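Local coordinates for protein malate dehydrogenase (Aeropyrum pernix, PDB 2D4A) that catalyses the reversible oxidation of malate to oxaloacetate with either NAD or NADP as coenzyme, working as a homotetramer, at residues 2-7 against 26-31. Residues are numbered along the deposited sequence; the frame is centred on the assembly and turned at random.
Sequences ITILGA and LLLIAR
Gly6 N gives its hydrogen to Ile29 O at 2.9 Å, and this is the last rung of a parallel ladder. Behind it the bonds run from Ile29 N to Ile4 O (3.0 Å), from Ile4 N to Leu27 O and from Leu27 N to Ile2 O, so Ile4 uses both its N-H and its C=O on strand 26-29. Leu27 and Ile29 do the same in the other direction, Leu27 between Ile2 and Ile4, Ile29 between Ile4 and Gly6.

On one face, with Leu28 CG anti to its own carbonyl carbon (chi1 -76°), the end of that side chain turns back toward strand 2-5. Its CD1 lies against Ile4 CB at 3.6 Å and also reaches Ile4 CD1, the two side chains running side by side. Helix 9-21 covers this face, with Ala15 on Ile4 and Met12 on Leu28. On the other face, a chi1 of -62° sets Thr3 OG1 beside the backbone N, where it hydrogen-bonds Ser68 OG, and leaves Thr3 CG2 to meet Ile29 CD1 at 4.0 Å.

Past the strands, Gly6 O faces Ala30 CB, and Ala7 carries the chain toward helix 9-21. Strand 2-5, that helix and strand 26-29 form the right-handed beta-alpha-beta unit that opens a Rossmann fold, with Gly6 and Ala7 in its glycine-rich turn, which probably binds NADP.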
loop_
_atom_site.group_PDB
_atom_site.type_symbol
_atom_site.label_atom_id
_atom_site.label_comp_id
_atom_site.label_asym_id
_atom_site.label_seq_id
_atom_site.Cartn_x
_atom_site.Cartn_y
_atom_site.Cartn_z
ATOM N N ILE B 2 -3.426 -8.993 -16.711
ATOM C CA ILE B 2 -2.163 -9.706 -16.550
ATOM C C ILE B 2 -2.429 -11.207 -16.552
ATOM O O ILE B 2 -3.142 -11.725 -15.680
ATOM C CB ILE B 2 -1.482 -9.367 -15.208
ATOM C CG1 ILE B 2 -1.247 -7.861 -15.098
ATOM C CG2 ILE B 2 -0.169 -10.115 -15.087
ATOM C CD1 ILE B 2 -0.724 -7.424 -13.737
ATOM N N THR B 3 -1.849 -11.910 -17.518
ATOM C CA THR B 3 -2.038 -13.357 -17.598
ATOM C C THR B 3 -0.865 -14.132 -17.011
ATOM O O THR B 3 0.283 -13.870 -17.344
ATOM C CB THR B 3 -2.226 -13.818 -19.054
ATOM O OG1 THR B 3 -3.403 -13.212 -19.599
ATOM C CG2 THR B 3 -2.368 -15.321 -19.117
ATOM N N ILE B 4 -1.154 -15.072 -16.119
ATOM C CA ILE B 4 -0.098 -15.909 -15.562
ATOM C C ILE B 4 -0.253 -17.288 -16.202
ATOM O O ILE B 4 -1.330 -17.875 -16.163
ATOM C CB ILE B 4 -0.195 -16.103 -14.020
ATOM C CG1 ILE B 4 0.058 -14.796 -13.266
ATOM C CG2 ILE B 4 0.869 -17.076 -13.563
ATOM C CD1 ILE B 4 -0.377 -14.815 -11.833
ATOM N N LEU B 5 0.811 -17.789 -16.819
ATOM C CA LEU B 5 0.790 -19.119 -17.423
ATOM C C LEU B 5 1.524 -20.046 -16.472
ATOM O O LEU B 5 2.755 -20.043 -16.434
ATOM C CB LEU B 5 1.518 -19.117 -18.765
ATOM C CG LEU B 5 0.654 -18.822 -19.988
ATOM C CD1 LEU B 5 -0.381 -17.796 -19.606
ATOM C CD2 LEU B 5 1.509 -18.348 -21.153
ATOM N N GLY B 6 0.720 -20.857 -15.680
ATOM C CA GLY B 6 1.383 -21.706 -14.745
ATOM C C GLY B 6 0.538 -22.460 -13.770
ATOM O O GLY B 6 0.537 -23.699 -13.743
ATOM N N ALA B 7 -0.149 -21.636 -12.983
ATOM C CA ALA B 7 -0.936 -22.293 -11.898
ATOM C C ALA B 7 -0.133 -23.197 -11.007
ATOM O O ALA B 7 -0.620 -23.950 -10.133
ATOM C CB ALA B 7 -2.184 -22.891 -12.478
ATOM N N LEU B 26 -6.247 -10.085 -13.212
ATOM C CA LEU B 26 -5.298 -11.127 -13.567
ATOM C C LEU B 26 -6.012 -12.438 -13.859
ATOM O O LEU B 26 -6.943 -12.816 -13.158
ATOM C CB LEU B 26 -4.219 -11.273 -12.477
ATOM C CG LEU B 26 -4.478 -11.934 -11.129
ATOM C CD1 LEU B 26 -3.394 -11.526 -10.146
ATOM C CD2 LEU B 26 -5.823 -11.518 -10.615
ATOM N N LEU B 27 -5.585 -13.091 -14.939
ATOM C CA LEU B 27 -6.164 -14.348 -15.410
ATOM C C LEU B 27 -5.147 -15.492 -15.360
ATOM O O LEU B 27 -4.068 -15.392 -15.943
ATOM C CB LEU B 27 -6.660 -14.157 -16.851
ATOM C CG LEU B 27 -7.388 -15.238 -17.665
ATOM C CD1 LEU B 27 -6.527 -15.682 -18.824
ATOM C CD2 LEU B 27 -7.774 -16.402 -16.775
ATOM N N LEU B 28 -5.502 -16.575 -14.667
ATOM C CA LEU B 28 -4.640 -17.751 -14.538
ATOM C C LEU B 28 -4.959 -18.824 -15.576
ATOM O O LEU B 28 -6.115 -19.222 -15.723
ATOM C CB LEU B 28 -4.808 -18.411 -13.165
ATOM C CG LEU B 28 -4.224 -17.865 -11.867
ATOM C CD1 LEU B 28 -2.734 -17.694 -12.037
ATOM C CD2 LEU B 28 -4.890 -16.559 -11.497
ATOM N N ILE B 29 -3.939 -19.312 -16.277
ATOM C CA ILE B 29 -4.138 -20.379 -17.252
ATOM C C ILE B 29 -3.139 -21.517 -17.009
ATOM O O ILE B 29 -1.951 -21.277 -16.773
ATOM C CB ILE B 29 -3.993 -19.872 -18.709
ATOM C CG1 ILE B 29 -5.011 -18.761 -18.982
ATOM C CG2 ILE B 29 -4.242 -21.013 -19.691
ATOM C CD1 ILE B 29 -4.888 -18.135 -20.371
ATOM N N ALA B 30 -3.635 -22.767 -17.040
ATOM C CA ALA B 30 -2.848 -23.977 -16.863
ATOM C C ALA B 30 -3.588 -25.136 -17.525
ATOM O O ALA B 30 -4.813 -25.119 -17.646
ATOM C CB ALA B 30 -2.623 -24.255 -15.379
ATOM N N ARG B 31 -2.827 -26.137 -17.945
ATOM C CA ARG B 31 -3.357 -27.305 -18.627
ATOM C C ARG B 31 -4.277 -28.174 -17.779
ATOM O O ARG B 31 -5.338 -28.602 -18.233
ATOM C CB ARG B 31 -2.186 -28.135 -19.170
ATOM C CG ARG B 31 -1.054 -28.363 -18.150
ATOM C CD ARG B 31 0.345 -28.113 -18.750
ATOM N NE ARG B 31 0.697 -26.694 -18.858
ATOM C CZ ARG B 31 0.881 -25.885 -17.818
ATOM N NH1 ARG B 31 0.748 -26.344 -16.581
ATOM N NH2 ARG B 31 1.209 -24.617 -18.013
#